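Local coordinates for techylectin-5A (Tachypleus tridentatus, PDB 1JC9), which agglutinates bacteria and erythrocytes by recognising acetyl groups on them, as a secreted, calcium-binding lectin of horseshoe crab innate immunity, at residues Y79-M82 with G88-V91; G212-D217 with N223-Y228; C219-L224 with K246-S251. One frame throughout, in Å; residues are numbered along the deposited sequence.

Interaction 1: residues Y79-M82 with G88-V91; sequences YCDM and GWTV
Val91 N donates to Tyr79 O over 2.9 Å, almost straight at 171°, in the beta hairpin of strands 76-81 and 89-95 of the fibrinogen-like domain, which serves as an example of how a bulge finishes a strand pair. Beside this bond a water joins Tyr79 N to Val91 O. The Tyr79 ring, its CG anti to the backbone N (chi1 -172°), lies alongside Val91, and CG2 of Val91 meets the ring edge at CD1, 3.8 Å away.

Cys80 and Thr90 form a non-hydrogen-bonded pair, and the CA of Cys80 approaches Trp89 O in a CA-H...O contact. Its SG, on the face shared with Thr90, forms the disulfide to Cys49, which ties the hairpin to helix 49-54.

Asp81 is held to Trp89 from both directions: Asp81 N donates to Trp89 O at 2.9 Å, and Trp89 N to Asp81 O at 3.2 Å. Gly88 and Trp89 together face Asp81, a G1 beta bulge, with Gly88 at positive phi (85°). The buried Asp81 carboxylate has Thr84 and Lys258 as partners at OD2, and Trp89 NE1 is hydrogen-bonded to Thr84 O.

Met82 leaves the strand and folds back through its bent chain, so that SD takes a weak hydrogen bond from Gly88 N at 3.5 Å.

Interaction 2: residues G212-D217 with N223-Y228; sequences GGWWYD and NLNGLY
Tyr216 and Asn223 meet obliquely, ring and amide planes 43° apart, and show how side-chain amides can hold together two segments of one loop, that between helix 206-210 and strand 231-232 of the fibrinogen-like domain. The tyrosine hydroxyl donates to Asn223 OD1 over a short 2.6 Å, in the carbonyl plane, and OD1 in turn sits by the edge of the ring. Setting CG of Asn223 anti to its own backbone N swings the amide back to this hydroxyl, although the CB itself points away from 212-217. The same hydroxyl receives a weak bond from Gly212 N.

Asn225 and Trp214 cross at about a right angle, their planes 87° apart. The amide ND2 lies at the indole edge, 3.5 Å from CE3, and directs one N-H at Gly213 O, 2.8 Å away and straight to 173°. This acceptor lies close to the amide plane. Leu224 approaches the indole differently: its backbone N lies over one face toward the rim, and its CB touches CH2 at 3.8 Å. Trp215 CE3 covers the opposite face.

A type I turn runs from Asn223 to Gly226, closed by Gly226 N to Asn223 O, and carries both asparagines. Their remaining amide atoms are engaged as well, Asn223 ND2 by Tyr210 O and Gly239 O, Asn225 OD1 by Gln93 NE2. With donors and acceptors matched in a buried setting, the contact probably fixes the rotation of both amides; Asn223 connects it to the backbone of Tyr210, implicated in ligand binding, and lies close to His220.

Interaction 3: residues C219-L224 with K246-S251; sequences CHESNL and KGYHYS. With NAG (2-acetamido-2-deoxy-beta-D-glucopyranose), chain B.
Tyr248 and His220 come together at the acetyl-group pocket of the fibrinogen-like domain, a worked case of a ligand site in which backbone groups do much of the recognition.

Among the hydrogen bonds, the one that crosses between the segments runs from Tyr248 OH to His220 O, 2.6 Å long and in the carbonyl plane. The sugar adds to it: NAG O1 donates to Tyr248 OH at 2.7 Å, so the tyrosine hydroxyl both gives and receives, and a further, weak bond leads from O1 to His220 O. The acetyl oxygen O7 is gripped by two consecutive backbone amides, Cys219 N at 2.7 Å and His220 N at 2.9 Å. Tyr236 OH and Arg186 NH2 add further hydrogen bonds to the sugar. A cis peptide bond precedes Cys219, whose SG is tied to Cys206 in a disulfide.

Apolar contact centres on the acetyl methyl. NAG C8 lies 3.6 Å above one face of the His220 imidazole, displaced toward its rim, and also over a face of the Tyr248 ring. Asn223 CB backs the imidazole from the opposite face. The His220 and Tyr248 rings slide past each other obliquely, planes 78° apart, with their CE1 atoms 3.6 Å from one another. His220 holds its CG between backbone N and carbonyl carbon (chi1 77°), which brings the imidazole beneath the methyl; its NE2 is hydrogen-bonded to Ala237 O.

As for charge, Glu221 forms a salt bridge with Arg243, itself a pocket residue. Where Glu221 nears the tyrosine, its CA is 3.8 Å from Tyr248 OH.

Overall arrangement
Following the chain from its N terminus, interaction 1 comes first and closes a beta hairpin between strands 76-81 and 89-95. Well after it, interaction 2 closes the short loop that joins 212-217 to 223-228, between helix 206-210 and strand 231-232. Interaction 3 starts within that loop, shares Asn223 and Leu224 with interaction 2, and closes a longer loop reaching 246-251, which runs into strand 250-261, so the two overlap and cross. Their centres are about 9 Å apart, and Ser251 OG is probably hydrogen-bonded to Leu227 O. Interaction 1 lies across the chain's centre, about 25 Å from interaction 3 between centres, but strands 89-95 and 250-261 are neighbours in one sheet.

Interaction 1: residues Y79-M82 with G88-V91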
ATOM      1  N   TYR A  79       5.665  -4.102  10.525  1.00 21.27           N
ATOM      2  CA  TYR A  79       4.525  -4.488  11.329  1.00 20.63           C
ATOM      3  C   TYR A  79       3.962  -5.768  10.744  1.00 19.78           C
ATOM      4  O   TYR A  79       3.680  -5.851   9.546  1.00 19.19           O
ATOM      5  CB  TYR A  79       3.449  -3.407  11.338  1.00 22.01           C
ATOM      6  CG  TYR A  79       2.349  -3.722  12.319  1.00 24.16           C
ATOM      7  CD1 TYR A  79       1.329  -4.619  11.995  1.00 24.78           C
ATOM      8  CD2 TYR A  79       2.357  -3.163  13.596  1.00 25.11           C
ATOM      9  CE1 TYR A  79       0.343  -4.952  12.922  1.00 26.17           C
ATOM     10  CE2 TYR A  79       1.378  -3.489  14.527  1.00 27.74           C
ATOM     11  CZ  TYR A  79       0.377  -4.381  14.186  1.00 27.91           C
ATOM     12  OH  TYR A  79      -0.582  -4.700  15.116  1.00 31.55           O
ATOM     13  N   CYS A  80       3.814  -6.772  11.597  1.00 18.93           N
ATOM     14  CA  CYS A  80       3.284  -8.054  11.174  1.00 19.01           C
ATOM     15  C   CYS A  80       1.848  -8.247  11.652  1.00 19.48           C
ATOM     16  O   CYS A  80       1.562  -8.140  12.842  1.00 19.74           O
ATOM     17  CB  CYS A  80       4.132  -9.193  11.741  1.00 17.70           C
ATOM     18  SG  CYS A  80       5.847  -9.294  11.145  1.00 18.71           S
ATOM     19  N   ASP A  81       0.949  -8.512  10.714  1.00 19.42           N
ATOM     20  CA  ASP A  81      -0.445  -8.779  11.042  1.00 20.42           C
ATOM     21  C   ASP A  81      -0.495 -10.302  11.136  1.00 21.03           C
ATOM     22  O   ASP A  81      -0.415 -10.992  10.118  1.00 20.07           O
ATOM     23  CB  ASP A  81      -1.360  -8.292   9.918  1.00 20.66           C
ATOM     24  CG  ASP A  81      -2.801  -8.748  10.092  1.00 21.81           C
ATOM     25  OD1 ASP A  81      -3.081  -9.557  11.007  1.00 21.10           O
ATOM     26  OD2 ASP A  81      -3.654  -8.303   9.297  1.00 21.56           O
ATOM     27  N   MET A  82      -0.602 -10.825  12.354  1.00 22.19           N
ATOM     28  CA  MET A  82      -0.635 -12.270  12.557  1.00 24.07           C
ATOM     29  C   MET A  82      -2.043 -12.806  12.785  1.00 25.79           C
ATOM     30  O   MET A  82      -2.215 -13.972  13.140  1.00 26.10           O
ATOM     31  CB  MET A  82       0.246 -12.651  13.752  1.00 24.31           C
ATOM     32  CG  MET A  82       1.686 -12.178  13.622  1.00 26.26           C
ATOM     33  SD  MET A  82       2.431 -12.784  12.103  1.00 26.52           S
ATOM     34  CE  MET A  82       4.059 -13.267  12.701  1.00 27.83           C
ATOM     35  N   GLY A  88       0.889 -13.878   9.213  1.00 23.79           N
ATOM     36  CA  GLY A  88       2.071 -13.931   8.372  1.00 22.12           C
ATOM     37  C   GLY A  88       2.139 -12.804   7.361  1.00 21.70           C
ATOM     38  O   GLY A  88       2.956 -12.849   6.437  1.00 20.49           O
ATOM     39  N   TRP A  89       1.292 -11.791   7.536  1.00 19.47           N
ATOM     40  CA  TRP A  89       1.258 -10.654   6.616  1.00 17.86           C
ATOM     41  C   TRP A  89       2.216  -9.545   7.019  1.00 17.21           C
ATOM     42  O   TRP A  89       2.272  -9.156   8.187  1.00 18.74           O
ATOM     43  CB  TRP A  89      -0.151 -10.049   6.536  1.00 17.86           C
ATOM     44  CG  TRP A  89      -1.231 -10.974   6.069  1.00 19.49           C
ATOM     45  CD1 TRP A  89      -2.072 -11.718   6.853  1.00 19.73           C
ATOM     46  CD2 TRP A  89      -1.619 -11.230   4.709  1.00 18.85           C
ATOM     47  NE1 TRP A  89      -2.959 -12.418   6.065  1.00 19.66           N
ATOM     48  CE2 TRP A  89      -2.702 -12.137   4.747  1.00 19.19           C
ATOM     49  CE3 TRP A  89      -1.156 -10.779   3.465  1.00 18.07           C
ATOM     50  CZ2 TRP A  89      -3.334 -12.604   3.584  1.00 19.24           C
ATOM     51  CZ3 TRP A  89      -1.785 -11.244   2.307  1.00 18.83           C
ATOM     52  CH2 TRP A  89      -2.862 -12.147   2.378  1.00 17.08           C
ATOM     53  N   THR A  90       2.975  -9.037   6.053  1.00 17.58           N
ATOM     54  CA  THR A  90       3.893  -7.937   6.323  1.00 16.86           C
ATOM     55  C   THR A  90       3.143  -6.706   5.839  1.00 16.70           C
ATOM     56  O   THR A  90       2.813  -6.601   4.660  1.00 17.42           O
ATOM     57  CB  THR A  90       5.211  -8.075   5.532  1.00 16.03           C
ATOM     58  OG1 THR A  90       5.849  -9.306   5.884  1.00 17.28           O
ATOM     59  CG2 THR A  90       6.152  -6.921   5.847  1.00 14.80           C
ATOM     60  N   VAL A  91       2.856  -5.782   6.746  1.00 16.77           N
ATOM     61  CA  VAL A  91       2.111  -4.588   6.374  1.00 18.22           C
ATOM     62  C   VAL A  91       3.033  -3.560   5.735  1.00 17.59           C
ATOM     63  O   VAL A  91       4.103  -3.267   6.269  1.00 17.49           O
ATOM     64  CB  VAL A  91       1.405  -3.977   7.609  1.00 17.98           C
ATOM     65  CG1 VAL A  91       0.572  -2.770   7.197  1.00 18.82           C
ATOM     66  CG2 VAL A  91       0.517  -5.032   8.270  1.00 19.21           C
TER
HETATM   67  O   HOH W   1       5.572  -2.446   8.280  1.00 24.31           O

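Interaction 2: residues G212-D217 with N223-Y228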
ATOM      1  N   GLY A 212      -1.825  12.184  -3.913  1.00 25.75           N
ATOM      2  CA  GLY A 212      -1.018  11.134  -3.320  1.00 24.68           C
ATOM      3  C   GLY A 212       0.156  10.668  -4.154  1.00 23.38           C
ATOM      4  O   GLY A 212       0.452  11.236  -5.202  1.00 22.94           O
ATOM      5  N   GLY A 213       0.844   9.651  -3.649  1.00 22.13           N
ATOM      6  CA  GLY A 213       1.948   9.040  -4.357  1.00 20.40           C
ATOM      7  C   GLY A 213       1.321   7.711  -4.736  1.00 20.68           C
ATOM      8  O   GLY A 213       0.986   6.915  -3.857  1.00 20.04           O
ATOM      9  N   TRP A 214       1.158   7.453  -6.028  1.00 19.73           N
ATOM     10  CA  TRP A 214       0.489   6.230  -6.451  1.00 18.52           C
ATOM     11  C   TRP A 214       0.876   5.894  -7.883  1.00 19.23           C
ATOM     12  O   TRP A 214       1.529   6.692  -8.560  1.00 18.63           O
ATOM     13  CB  TRP A 214      -1.024   6.479  -6.358  1.00 17.88           C
ATOM     14  CG  TRP A 214      -1.904   5.262  -6.267  1.00 20.45           C
ATOM     15  CD1 TRP A 214      -2.808   4.829  -7.201  1.00 20.58           C
ATOM     16  CD2 TRP A 214      -2.017   4.366  -5.156  1.00 18.52           C
ATOM     17  NE1 TRP A 214      -3.478   3.722  -6.735  1.00 21.10           N
ATOM     18  CE2 TRP A 214      -3.013   3.417  -5.482  1.00 19.03           C
ATOM     19  CE3 TRP A 214      -1.375   4.275  -3.912  1.00 18.30           C
ATOM     20  CZ2 TRP A 214      -3.383   2.388  -4.610  1.00 18.70           C
ATOM     21  CZ3 TRP A 214      -1.743   3.249  -3.045  1.00 18.92           C
ATOM     22  CH2 TRP A 214      -2.737   2.320  -3.399  1.00 18.17           C
ATOM     23  N   TRP A 215       0.476   4.710  -8.341  1.00 19.47           N
ATOM     24  CA  TRP A 215       0.751   4.280  -9.710  1.00 19.24           C
ATOM     25  C   TRP A 215      -0.404   4.807 -10.566  1.00 20.46           C
ATOM     26  O   TRP A 215      -1.183   4.039 -11.131  1.00 21.30           O
ATOM     27  CB  TRP A 215       0.815   2.750  -9.779  1.00 19.75           C
ATOM     28  CG  TRP A 215       1.936   2.152  -8.969  1.00 20.14           C
ATOM     29  CD1 TRP A 215       3.228   1.953  -9.373  1.00 18.49           C
ATOM     30  CD2 TRP A 215       1.874   1.725  -7.598  1.00 19.44           C
ATOM     31  NE1 TRP A 215       3.972   1.431  -8.340  1.00 19.10           N
ATOM     32  CE2 TRP A 215       3.167   1.281  -7.240  1.00 19.02           C
ATOM     33  CE3 TRP A 215       0.851   1.677  -6.640  1.00 18.54           C
ATOM     34  CZ2 TRP A 215       3.466   0.793  -5.962  1.00 18.93           C
ATOM     35  CZ3 TRP A 215       1.147   1.193  -5.368  1.00 18.76           C
ATOM     36  CH2 TRP A 215       2.447   0.757  -5.042  1.00 21.10           C
ATOM     37  N   TYR A 216      -0.506   6.127 -10.644  1.00 20.71           N
ATOM     38  CA  TYR A 216      -1.567   6.786 -11.394  1.00 22.61           C
ATOM     39  C   TYR A 216      -1.603   6.478 -12.885  1.00 24.60           C
ATOM     40  O   TYR A 216      -0.563   6.350 -13.537  1.00 25.13           O
ATOM     41  CB  TYR A 216      -1.476   8.300 -11.199  1.00 20.38           C
ATOM     42  CG  TYR A 216      -1.850   8.768  -9.811  1.00 20.91           C
ATOM     43  CD1 TYR A 216      -3.146   8.589  -9.322  1.00 19.51           C
ATOM     44  CD2 TYR A 216      -0.922   9.420  -8.996  1.00 18.87           C
ATOM     45  CE1 TYR A 216      -3.513   9.051  -8.062  1.00 18.39           C
ATOM     46  CE2 TYR A 216      -1.279   9.886  -7.730  1.00 17.97           C
ATOM     47  CZ  TYR A 216      -2.580   9.697  -7.275  1.00 18.45           C
ATOM     48  OH  TYR A 216      -2.956  10.164  -6.039  1.00 19.21           O
ATOM     49  N   ASP A 217      -2.822   6.373 -13.407  1.00 26.38           N
ATOM     50  CA  ASP A 217      -3.069   6.096 -14.819  1.00 30.44           C
ATOM     51  C   ASP A 217      -3.675   7.343 -15.463  1.00 30.66           C
ATOM     52  O   ASP A 217      -2.948   8.223 -15.923  1.00 31.36           O
ATOM     53  CB  ASP A 217      -4.041   4.921 -14.961  1.00 34.44           C
ATOM     54  CG  ASP A 217      -4.306   4.552 -16.407  1.00 41.14           C
ATOM     55  OD1 ASP A 217      -5.184   3.691 -16.644  1.00 45.34           O
ATOM     56  OD2 ASP A 217      -3.638   5.115 -17.305  1.00 42.75           O
ATOM     57  N   ASN A 223      -7.197   5.218  -4.577  1.00 19.42           N
ATOM     58  CA  ASN A 223      -6.289   6.308  -4.219  1.00 19.45           C
ATOM     59  C   ASN A 223      -6.013   6.278  -2.716  1.00 19.16           C
ATOM     60  O   ASN A 223      -6.186   7.277  -2.024  1.00 20.83           O
ATOM     61  CB  ASN A 223      -6.959   7.635  -4.626  1.00 20.02           C
ATOM     62  CG  ASN A 223      -6.023   8.827  -4.564  1.00 18.19           C
ATOM     63  OD1 ASN A 223      -4.905   8.785  -5.076  1.00 22.34           O
ATOM     64  ND2 ASN A 223      -6.490   9.911  -3.960  1.00 19.98           N
ATOM     65  N   LEU A 224      -5.559   5.129  -2.226  1.00 19.15           N
ATOM     66  CA  LEU A 224      -5.303   4.932  -0.801  1.00 19.28           C
ATOM     67  C   LEU A 224      -4.317   5.870  -0.115  1.00 19.43           C
ATOM     68  O   LEU A 224      -4.339   5.999   1.112  1.00 18.13           O
ATOM     69  CB  LEU A 224      -4.918   3.471  -0.557  1.00 20.17           C
ATOM     70  CG  LEU A 224      -6.105   2.518  -0.335  1.00 24.58           C
ATOM     71  CD1 LEU A 224      -7.299   2.902  -1.197  1.00 24.59           C
ATOM     72  CD2 LEU A 224      -5.666   1.097  -0.618  1.00 24.61           C
ATOM     73  N   ASN A 225      -3.453   6.525  -0.886  1.00 19.19           N
ATOM     74  CA  ASN A 225      -2.513   7.469  -0.293  1.00 19.79           C
ATOM     75  C   ASN A 225      -3.029   8.900  -0.444  1.00 20.44           C
ATOM     76  O   ASN A 225      -2.258   9.855  -0.350  1.00 21.05           O
ATOM     77  CB  ASN A 225      -1.129   7.355  -0.937  1.00 17.98           C
ATOM     78  CG  ASN A 225      -0.396   6.093  -0.522  1.00 20.32           C
ATOM     79  OD1 ASN A 225      -0.670   5.520   0.535  1.00 19.92           O
ATOM     80  ND2 ASN A 225       0.555   5.663  -1.344  1.00 20.84           N
ATOM     81  N   GLY A 226      -4.336   9.042  -0.669  1.00 20.65           N
ATOM     82  CA  GLY A 226      -4.922  10.362  -0.831  1.00 20.76           C
ATOM     83  C   GLY A 226      -5.184  11.073   0.488  1.00 21.68           C
ATOM     84  O   GLY A 226      -4.756  10.616   1.547  1.00 21.23           O
ATOM     85  N   LEU A 227      -5.894  12.197   0.421  1.00 21.65           N
ATOM     86  CA  LEU A 227      -6.215  12.979   1.612  1.00 22.04           C
ATOM     87  C   LEU A 227      -7.117  12.203   2.555  1.00 21.79           C
ATOM     88  O   LEU A 227      -7.978  11.444   2.118  1.00 22.69           O
ATOM     89  CB  LEU A 227      -6.910  14.295   1.224  1.00 20.42           C
ATOM     90  CG  LEU A 227      -6.179  15.242   0.267  1.00 20.74           C
ATOM     91  CD1 LEU A 227      -7.002  16.506   0.081  1.00 21.16           C
ATOM     92  CD2 LEU A 227      -4.805  15.591   0.816  1.00 20.36           C
ATOM     93  N   TYR A 228      -6.912  12.396   3.854  1.00 22.82           N
ATOM     94  CA  TYR A 228      -7.725  11.725   4.857  1.00 24.06           C
ATOM     95  C   TYR A 228      -8.939  12.611   5.107  1.00 24.24           C
ATOM     96  O   TYR A 228      -8.915  13.453   6.006  1.00 24.49           O
ATOM     97  CB  TYR A 228      -6.947  11.562   6.163  1.00 24.19           C
ATOM     98  CG  TYR A 228      -7.594  10.582   7.109  1.00 25.88           C
ATOM     99  CD1 TYR A 228      -7.359   9.212   6.987  1.00 24.61           C
ATOM    100  CD2 TYR A 228      -8.494  11.013   8.086  1.00 25.67           C
ATOM    101  CE1 TYR A 228      -8.003   8.292   7.809  1.00 24.23           C
ATOM    102  CE2 TYR A 228      -9.150  10.099   8.915  1.00 24.51           C
ATOM    103  CZ  TYR A 228      -8.900   8.742   8.767  1.00 25.46           C
ATOM    104  OH  TYR A 228      -9.553   7.832   9.560  1.00 23.60           O
TER

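Interaction 3: residues C219-L224 with K246-S251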
ATOM      1  N   CYS A 219      -7.118   8.963 -14.038  1.00 27.67           N
ATOM      2  CA  CYS A 219      -5.961   8.877 -13.163  1.00 25.24           C
ATOM      3  C   CYS A 219      -6.002   7.670 -12.223  1.00 25.68           C
ATOM      4  O   CYS A 219      -4.973   7.023 -11.996  1.00 23.34           O
ATOM      5  CB  CYS A 219      -5.862  10.148 -12.327  1.00 23.42           C
ATOM      6  SG  CYS A 219      -5.292  11.634 -13.213  1.00 24.10           S
ATOM      7  N   HIS A 220      -7.178   7.366 -11.670  1.00 23.26           N
ATOM      8  CA  HIS A 220      -7.278   6.239 -10.742  1.00 22.44           C
ATOM      9  C   HIS A 220      -8.681   5.717 -10.474  1.00 23.39           C
ATOM     10  O   HIS A 220      -9.682   6.346 -10.823  1.00 22.97           O
ATOM     11  CB  HIS A 220      -6.676   6.629  -9.388  1.00 20.46           C
ATOM     12  CG  HIS A 220      -7.572   7.501  -8.563  1.00 21.90           C
ATOM     13  ND1 HIS A 220      -8.736   7.037  -7.985  1.00 21.32           N
ATOM     14  CD2 HIS A 220      -7.494   8.816  -8.247  1.00 21.21           C
ATOM     15  CE1 HIS A 220      -9.335   8.028  -7.348  1.00 21.39           C
ATOM     16  NE2 HIS A 220      -8.603   9.118  -7.492  1.00 21.71           N
ATOM     17  N   GLU A 221      -8.723   4.551  -9.833  1.00 23.65           N
ATOM     18  CA  GLU A 221      -9.961   3.917  -9.407  1.00 22.78           C
ATOM     19  C   GLU A 221      -9.766   3.658  -7.911  1.00 22.19           C
ATOM     20  O   GLU A 221     -10.726   3.434  -7.176  1.00 22.23           O
ATOM     21  CB  GLU A 221     -10.217   2.611 -10.162  1.00 25.05           C
ATOM     22  CG  GLU A 221     -10.458   2.815 -11.652  1.00 30.20           C
ATOM     23  CD  GLU A 221     -11.301   1.714 -12.270  1.00 33.66           C
ATOM     24  OE1 GLU A 221     -10.938   0.526 -12.142  1.00 34.04           O
ATOM     25  OE2 GLU A 221     -12.335   2.042 -12.886  1.00 37.55           O
ATOM     26  N   SER A 222      -8.506   3.687  -7.473  1.00 19.97           N
ATOM     27  CA  SER A 222      -8.156   3.528  -6.056  1.00 19.41           C
ATOM     28  C   SER A 222      -7.113   4.605  -5.754  1.00 19.44           C
ATOM     29  O   SER A 222      -6.247   4.879  -6.582  1.00 18.91           O
ATOM     30  CB  SER A 222      -7.607   2.122  -5.759  1.00 19.33           C
ATOM     31  OG  SER A 222      -6.499   1.792  -6.570  1.00 20.98           O
ATOM     32  N   ASN A 223      -7.197   5.218  -4.577  1.00 19.42           N
ATOM     33  CA  ASN A 223      -6.289   6.308  -4.219  1.00 19.45           C
ATOM     34  C   ASN A 223      -6.013   6.278  -2.716  1.00 19.16           C
ATOM     35  O   ASN A 223      -6.186   7.277  -2.024  1.00 20.83           O
ATOM     36  CB  ASN A 223      -6.959   7.635  -4.626  1.00 20.02           C
ATOM     37  CG  ASN A 223      -6.023   8.827  -4.564  1.00 18.19           C
ATOM     38  OD1 ASN A 223      -4.905   8.785  -5.076  1.00 22.34           O
ATOM     39  ND2 ASN A 223      -6.490   9.911  -3.960  1.00 19.98           N
ATOM     40  N   LEU A 224      -5.559   5.129  -2.226  1.00 19.15           N
ATOM     41  CA  LEU A 224      -5.303   4.932  -0.801  1.00 19.28           C
ATOM     42  C   LEU A 224      -4.317   5.870  -0.115  1.00 19.43           C
ATOM     43  O   LEU A 224      -4.339   5.999   1.112  1.00 18.13           O
ATOM     44  CB  LEU A 224      -4.918   3.471  -0.557  1.00 20.17           C
ATOM     45  CG  LEU A 224      -6.105   2.518  -0.335  1.00 24.58           C
ATOM     46  CD1 LEU A 224      -7.299   2.902  -1.197  1.00 24.59           C
ATOM     47  CD2 LEU A 224      -5.666   1.097  -0.618  1.00 24.61           C
ATOM     48  N   LYS A 246     -17.128   2.233  -2.709  1.00 27.84           N
ATOM     49  CA  LYS A 246     -17.783   3.464  -2.267  1.00 28.42           C
ATOM     50  C   LYS A 246     -17.818   4.637  -3.250  1.00 28.12           C
ATOM     51  O   LYS A 246     -18.235   5.735  -2.881  1.00 30.24           O
ATOM     52  CB  LYS A 246     -17.142   3.936  -0.960  1.00 29.65           C
ATOM     53  CG  LYS A 246     -17.267   2.956   0.196  1.00 31.82           C
ATOM     54  CD  LYS A 246     -18.707   2.855   0.671  1.00 36.01           C
ATOM     55  CE  LYS A 246     -18.812   2.078   1.974  1.00 37.46           C
ATOM     56  NZ  LYS A 246     -20.214   2.041   2.481  1.00 38.18           N
ATOM     57  N   GLY A 247     -17.385   4.422  -4.489  1.00 26.36           N
ATOM     58  CA  GLY A 247     -17.398   5.502  -5.465  1.00 25.78           C
ATOM     59  C   GLY A 247     -16.231   6.478  -5.358  1.00 27.25           C
ATOM     60  O   GLY A 247     -15.160   6.132  -4.851  1.00 28.44           O
ATOM     61  N   TYR A 248     -16.435   7.703  -5.833  1.00 25.75           N
ATOM     62  CA  TYR A 248     -15.389   8.725  -5.793  1.00 24.96           C
ATOM     63  C   TYR A 248     -15.607   9.836  -4.766  1.00 25.36           C
ATOM     64  O   TYR A 248     -14.861  10.817  -4.752  1.00 25.49           O
ATOM     65  CB  TYR A 248     -15.222   9.367  -7.169  1.00 23.75           C
ATOM     66  CG  TYR A 248     -14.469   8.527  -8.175  1.00 23.50           C
ATOM     67  CD1 TYR A 248     -13.227   7.975  -7.858  1.00 21.81           C
ATOM     68  CD2 TYR A 248     -14.967   8.339  -9.466  1.00 22.27           C
ATOM     69  CE1 TYR A 248     -12.496   7.266  -8.798  1.00 22.68           C
ATOM     70  CE2 TYR A 248     -14.242   7.634 -10.416  1.00 22.76           C
ATOM     71  CZ  TYR A 248     -13.004   7.102 -10.075  1.00 22.70           C
ATOM     72  OH  TYR A 248     -12.261   6.434 -11.015  1.00 22.05           O
ATOM     73  N   HIS A 249     -16.613   9.693  -3.907  1.00 24.74           N
ATOM     74  CA  HIS A 249     -16.891  10.720  -2.905  1.00 25.14           C
ATOM     75  C   HIS A 249     -16.938  10.177  -1.482  1.00 25.81           C
ATOM     76  O   HIS A 249     -17.710  10.658  -0.650  1.00 26.52           O
ATOM     77  CB  HIS A 249     -18.212  11.424  -3.235  1.00 24.59           C
ATOM     78  CG  HIS A 249     -18.128  12.342  -4.414  1.00 24.84           C
ATOM     79  ND1 HIS A 249     -17.685  13.644  -4.314  1.00 25.13           N
ATOM     80  CD2 HIS A 249     -18.406  12.139  -5.725  1.00 23.56           C
ATOM     81  CE1 HIS A 249     -17.695  14.203  -5.511  1.00 23.68           C
ATOM     82  NE2 HIS A 249     -18.128  13.311  -6.385  1.00 23.26           N
ATOM     83  N   TYR A 250     -16.104   9.179  -1.202  1.00 24.41           N
ATOM     84  CA  TYR A 250     -16.065   8.578   0.123  1.00 23.10           C
ATOM     85  C   TYR A 250     -14.632   8.173   0.470  1.00 23.08           C
ATOM     86  O   TYR A 250     -14.061   7.256  -0.134  1.00 22.39           O
ATOM     87  CB  TYR A 250     -16.994   7.359   0.171  1.00 23.57           C
ATOM     88  CG  TYR A 250     -17.282   6.855   1.569  1.00 26.57           C
ATOM     89  CD1 TYR A 250     -16.331   6.129   2.282  1.00 27.03           C
ATOM     90  CD2 TYR A 250     -18.504   7.128   2.189  1.00 28.56           C
ATOM     91  CE1 TYR A 250     -16.585   5.687   3.577  1.00 28.74           C
ATOM     92  CE2 TYR A 250     -18.770   6.694   3.486  1.00 28.55           C
ATOM     93  CZ  TYR A 250     -17.806   5.975   4.175  1.00 30.14           C
ATOM     94  OH  TYR A 250     -18.057   5.557   5.464  1.00 30.63           O
ATOM     95  N   SER A 251     -14.061   8.870   1.447  1.00 21.57           N
ATOM     96  CA  SER A 251     -12.700   8.619   1.898  1.00 22.62           C
ATOM     97  C   SER A 251     -12.735   7.615   3.049  1.00 23.81           C
ATOM     98  O   SER A 251     -13.138   7.956   4.168  1.00 23.67           O
ATOM     99  CB  SER A 251     -12.064   9.935   2.361  1.00 20.84           C
ATOM    100  OG  SER A 251     -10.706   9.766   2.727  1.00 21.89           O
TER
HETATM  101  C1  NAG B 270     -12.190   8.024 -14.378  1.00 48.59           C
HETATM  102  C2  NAG B 270     -11.380   9.373 -14.086  1.00 47.22           C
HETATM  103  C3  NAG B 270     -12.006  10.521 -14.967  1.00 48.72           C
HETATM  104  C4  NAG B 270     -11.791  10.107 -16.405  1.00 51.79           C
HETATM  105  C5  NAG B 270     -12.540   8.747 -16.647  1.00 52.97           C
HETATM  106  C6  NAG B 270     -12.347   8.240 -18.079  1.00 54.62           C
HETATM  107  C7  NAG B 270     -10.354   9.639 -11.915  1.00 36.23           C
HETATM  108  C8  NAG B 270     -10.390   9.972 -10.455  1.00 32.73           C
HETATM  109  N2  NAG B 270     -11.514   9.715 -12.662  1.00 40.32           N
HETATM  110  O1  NAG B 270     -11.696   6.879 -13.612  1.00 50.83           O
HETATM  111  O3  NAG B 270     -11.320  11.754 -14.759  1.00 50.07           O
HETATM  112  O4  NAG B 270     -12.340  11.138 -17.303  1.00 53.66           O
HETATM  113  O5  NAG B 270     -12.063   7.674 -15.777  1.00 51.36           O
HETATM  114  O6  NAG B 270     -13.102   6.988 -18.094  1.00 57.43           O
HETATM  115  O7  NAG B 270      -9.250   9.298 -12.407  1.00 30.68           O